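Local coordinates for protein AbyA5 (Verrucosispora maris, PDB 4YWF) that is an esterase-like lyase of the alpha/beta-hydrolase superfamily that catalyses acetate elimination in spirotetronate biosynthesis, at residues L100-W110 with S153-I161. The protein carries 4 engineered substitutions. Sequence-based numbering, arbitrary orientation.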
loop_
_atom_site.group_PDB
_atom_site.type_symbol
_atom_site.label_atom_id
_atom_site.label_comp_id
_atom_site.label_asym_id
_atom_site.label_seq_id
_atom_site.Cartn_x
_atom_site.Cartn_y
_atom_site.Cartn_z
ATOM N N LEU A 100 -1.214 -1.804 -17.240
ATOM C CA LEU A 100 -1.817 -1.069 -16.126
ATOM C C LEU A 100 -3.163 -0.561 -16.533
ATOM O O LEU A 100 -4.145 -0.645 -15.731
ATOM C CB LEU A 100 -0.990 0.134 -15.622
ATOM C CG LEU A 100 -1.685 1.087 -14.661
ATOM C CD1 LEU A 100 -1.939 0.234 -13.417
ATOM C CD2 LEU A 100 -0.804 2.341 -14.377
ATOM N N ARG A 101 -3.232 -0.018 -17.759
ATOM C CA ARG A 101 -4.544 0.399 -18.228
ATOM C C ARG A 101 -5.542 -0.799 -18.251
ATOM O O ARG A 101 -6.714 -0.628 -17.873
ATOM C CB ARG A 101 -4.460 1.052 -19.589
ATOM C CG ARG A 101 -5.831 1.393 -20.140
ATOM C CD ARG A 101 -6.590 2.393 -19.229
ATOM N NE ARG A 101 -8.016 2.491 -19.592
ATOM C CZ ARG A 101 -8.996 2.874 -18.781
ATOM N NH1 ARG A 101 -8.743 3.208 -17.504
ATOM N NH2 ARG A 101 -10.248 2.897 -19.240
ATOM N N ARG A 102 -5.106 -1.993 -18.689
ATOM C CA ARG A 102 -6.065 -3.112 -18.805
ATOM C C ARG A 102 -6.518 -3.589 -17.430
ATOM O O ARG A 102 -7.689 -3.917 -17.203
ATOM C CB ARG A 102 -5.482 -4.249 -19.671
ATOM C CG ARG A 102 -5.146 -3.732 -21.050
ATOM C CD ARG A 102 -4.326 -4.713 -21.861
ATOM N NE ARG A 102 -5.103 -5.899 -22.122
ATOM C CZ ARG A 102 -4.769 -6.855 -23.001
ATOM N NH1 ARG A 102 -3.673 -6.767 -23.729
ATOM N NH2 ARG A 102 -5.532 -7.912 -23.146
ATOM N N CYS A 103 -5.593 -3.542 -16.479
ATOM C CA CYS A 103 -5.941 -3.808 -15.095
ATOM C C CYS A 103 -7.029 -2.917 -14.535
ATOM O O CYS A 103 -8.085 -3.408 -14.036
ATOM C CB CYS A 103 -4.657 -3.717 -14.240
ATOM S SG CYS A 103 -4.908 -4.160 -12.532
ATOM N N VAL A 104 -6.843 -1.607 -14.697
ATOM C CA VAL A 104 -7.801 -0.616 -14.219
ATOM C C VAL A 104 -9.149 -0.840 -14.915
ATOM O O VAL A 104 -10.201 -0.879 -14.263
ATOM C CB VAL A 104 -7.326 0.833 -14.471
ATOM C CG1 VAL A 104 -8.461 1.822 -14.173
ATOM C CG2 VAL A 104 -6.085 1.138 -13.676
ATOM N N ALA A 105 -9.119 -0.980 -16.225
ATOM C CA ALA A 105 -10.344 -1.199 -17.009
ATOM C C ALA A 105 -11.159 -2.461 -16.620
ATOM O O ALA A 105 -12.396 -2.376 -16.515
ATOM C CB ALA A 105 -10.031 -1.226 -18.508
ATOM N N VAL A 106 -10.501 -3.620 -16.454
ATOM C CA VAL A 106 -11.205 -4.825 -16.095
ATOM C C VAL A 106 -11.736 -4.724 -14.676
ATOM O O VAL A 106 -12.819 -5.179 -14.375
ATOM C CB VAL A 106 -10.423 -6.171 -16.278
ATOM C CG1 VAL A 106 -10.112 -6.364 -17.730
ATOM C CG2 VAL A 106 -9.170 -6.263 -15.451
ATOM N N PHE A 107 -10.956 -4.129 -13.779
ATOM C CA PHE A 107 -11.468 -3.900 -12.469
ATOM C C PHE A 107 -12.714 -2.950 -12.487
ATOM O O PHE A 107 -13.738 -3.219 -11.757
ATOM C CB PHE A 107 -10.412 -3.403 -11.491
ATOM C CG PHE A 107 -10.961 -3.254 -10.134
ATOM C CD1 PHE A 107 -11.098 -4.363 -9.324
ATOM C CD2 PHE A 107 -11.555 -2.059 -9.755
ATOM C CE1 PHE A 107 -11.730 -4.286 -8.092
ATOM C CE2 PHE A 107 -12.190 -1.960 -8.524
ATOM C CZ PHE A 107 -12.285 -3.096 -7.706
ATOM N N ASP A 108 -12.634 -1.901 -13.300
ATOM C CA ASP A 108 -13.708 -0.895 -13.401
ATOM C C ASP A 108 -15.010 -1.622 -13.841
ATOM O O ASP A 108 -16.107 -1.332 -13.331
ATOM C CB ASP A 108 -13.349 0.189 -14.378
ATOM C CG ASP A 108 -14.378 1.328 -14.424
ATOM O OD1 ASP A 108 -15.140 1.646 -13.480
ATOM O OD2 ASP A 108 -14.437 1.959 -15.460
ATOM N N ARG A 109 -14.849 -2.529 -14.804
ATOM C CA ARG A 109 -15.900 -3.347 -15.362
ATOM C C ARG A 109 -16.477 -4.273 -14.255
ATOM O O ARG A 109 -17.689 -4.280 -14.020
ATOM C CB ARG A 109 -15.392 -4.103 -16.585
ATOM N N TRP A 110 -15.611 -4.923 -13.479
ATOM C CA TRP A 110 -16.106 -5.714 -12.345
ATOM C C TRP A 110 -16.886 -4.958 -11.273
ATOM O O TRP A 110 -17.934 -5.409 -10.793
ATOM C CB TRP A 110 -14.962 -6.407 -11.644
ATOM C CG TRP A 110 -15.412 -7.212 -10.464
ATOM C CD1 TRP A 110 -15.889 -8.476 -10.484
ATOM C CD2 TRP A 110 -15.338 -6.837 -9.095
ATOM N NE1 TRP A 110 -16.145 -8.896 -9.233
ATOM C CE2 TRP A 110 -15.807 -7.920 -8.347
ATOM C CE3 TRP A 110 -14.916 -5.688 -8.433
ATOM C CZ2 TRP A 110 -15.897 -7.892 -6.943
ATOM C CZ3 TRP A 110 -15.005 -5.647 -7.058
ATOM C CH2 TRP A 110 -15.517 -6.730 -6.324
ATOM N N SER A 153 2.623 -1.894 -4.828
ATOM C CA SER A 153 1.198 -2.306 -4.657
ATOM C C SER A 153 0.227 -1.267 -5.240
ATOM O O SER A 153 0.092 -0.180 -4.704
ATOM C CB SER A 153 0.854 -2.498 -3.177
ATOM O OG SER A 153 1.613 -3.572 -2.586
ATOM N N ILE A 154 -0.455 -1.619 -6.318
ATOM C CA ILE A 154 -1.534 -0.795 -6.847
ATOM C C ILE A 154 -2.841 -1.073 -6.131
ATOM O O ILE A 154 -3.005 -2.093 -5.513
ATOM C CB ILE A 154 -1.736 -0.957 -8.378
ATOM C CG1 ILE A 154 -2.194 -2.381 -8.711
ATOM C CG2 ILE A 154 -0.515 -0.447 -9.109
ATOM C CD1 ILE A 154 -2.800 -2.499 -10.105
ATOM N N LYS A 155 -3.770 -0.145 -6.258
ATOM C CA LYS A 155 -4.944 -0.079 -5.374
ATOM C C LYS A 155 -5.967 -1.169 -5.749
ATOM O O LYS A 155 -6.806 -1.613 -4.926
ATOM C CB LYS A 155 -5.575 1.333 -5.485
ATOM C CG LYS A 155 -5.959 1.770 -6.910
ATOM C CD LYS A 155 -6.407 3.244 -7.019
ATOM C CE LYS A 155 -6.890 3.575 -8.433
ATOM N NZ LYS A 155 -5.942 3.220 -9.531
ATOM N N GLU A 156 -5.859 -1.649 -6.980
ATOM C CA GLU A 156 -6.677 -2.725 -7.448
ATOM C C GLU A 156 -6.323 -4.037 -6.754
ATOM O O GLU A 156 -7.115 -4.968 -6.786
ATOM C CB GLU A 156 -6.573 -2.862 -8.987
ATOM C CG GLU A 156 -7.336 -1.730 -9.737
ATOM C CD GLU A 156 -6.526 -0.448 -9.854
ATOM O OE1 GLU A 156 -5.261 -0.471 -9.642
ATOM O OE2 GLU A 156 -7.140 0.593 -10.123
ATOM N N GLN A 157 -5.196 -4.094 -6.051
ATOM C CA GLN A 157 -4.849 -5.295 -5.296
ATOM C C GLN A 157 -5.818 -5.463 -4.123
ATOM O O GLN A 157 -6.183 -6.579 -3.742
ATOM C CB GLN A 157 -3.417 -5.144 -4.732
ATOM C CG GLN A 157 -2.623 -6.440 -4.645
ATOM C CD GLN A 157 -1.444 -6.344 -3.677
ATOM O OE1 GLN A 157 -0.642 -5.404 -3.731
ATOM N NE2 GLN A 157 -1.333 -7.324 -2.789
ATOM N N TRP A 158 -6.191 -4.326 -3.529
ATOM C CA TRP A 158 -7.060 -4.279 -2.349
ATOM C C TRP A 158 -8.515 -3.947 -2.602
ATOM O O TRP A 158 -9.334 -4.276 -1.778
ATOM C CB TRP A 158 -6.541 -3.214 -1.366
ATOM C CG TRP A 158 -5.082 -3.179 -1.213
ATOM C CD1 TRP A 158 -4.247 -2.185 -1.618
ATOM C CD2 TRP A 158 -4.260 -4.207 -0.671
ATOM N NE1 TRP A 158 -2.950 -2.520 -1.321
ATOM C CE2 TRP A 158 -2.932 -3.768 -0.758
ATOM C CE3 TRP A 158 -4.520 -5.461 -0.131
ATOM C CZ2 TRP A 158 -1.861 -4.528 -0.290
ATOM C CZ3 TRP A 158 -3.459 -6.203 0.366
ATOM C CH2 TRP A 158 -2.145 -5.734 0.264
ATOM N N ALA A 159 -8.839 -3.277 -3.717
ATOM C CA ALA A 159 -10.181 -2.802 -3.955
ATOM C C ALA A 159 -11.266 -3.860 -3.956
ATOM O O ALA A 159 -12.384 -3.564 -3.602
ATOM C CB ALA A 159 -10.241 -1.996 -5.267
ATOM N N PRO A 160 -10.948 -5.105 -4.352
ATOM C CA PRO A 160 -12.021 -6.075 -4.380
ATOM C C PRO A 160 -12.612 -6.343 -2.965
ATOM O O PRO A 160 -13.757 -6.819 -2.854
ATOM C CB PRO A 160 -11.331 -7.319 -4.886
ATOM C CG PRO A 160 -10.161 -6.867 -5.670
ATOM C CD PRO A 160 -9.749 -5.582 -5.054
ATOM N N ILE A 161 -11.859 -6.052 -1.901
ATOM C CA ILE A 161 -12.401 -6.286 -0.530
ATOM C C ILE A 161 -13.162 -5.104 0.055
ATOM O O ILE A 161 -13.696 -5.241 1.164
ATOM C CB ILE A 161 -11.363 -6.800 0.493
ATOM C CG1 ILE A 161 -10.200 -5.814 0.677
ATOM C CG2 ILE A 161 -10.895 -8.187 0.049
ATOM C CD1 ILE A 161 -9.182 -6.243 1.748
#
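With Phe-107 CG (chi1 -177°) and Cys-103 SG both anti to the backbone N, the ring and sulfur reach from helix 94-111 onto the loop 153-161, where they meet Glu-156, its chain bent at chi2 (83°). In this alpha/beta-hydrolase fold the loop follows strand 143-148 of the central sheet and leads into helix 162-167, so the contact joins a helix preceding the sheet to a strand-to-helix connection. No hydrogen bond crosses it; the packing is mostly apolar. Cys-103 SG meets Ile-154 CD1 at 3.6 Å. Next, Glu-156 CG lies 3.9 Å from Phe-107 CB. The ring and carboxylate planes stand 70° apart. Glu-156 OE2 passes 3.7 Å from Val-104 CG2. That buried carboxylate oxygen is satisfied by Lys-155 NZ, 2.9 Å from Glu-156 OE2 on its syn side, and by Trp-132 NE1 from strand 127-134. Lys-155 also pairs with Glu-176 and Glu-182, and Trp-132 meets Phe-107 edge-to-face. Replacing Glu-156 by an alanine is likely to open a gap beside Phe-107 and leave Trp-132 NE1 without this acceptor. Toward the other end, Phe-107 CE1 approaches Pro-160 CD at 3.9 Å, and Trp-110 CH2 comes within 3.9 Å of Pro-160 O. The ring tip of Phe-107 packs tightly on the short 3-10 turn 159-161, its CZ 3.4 Å from Ala-159 CB.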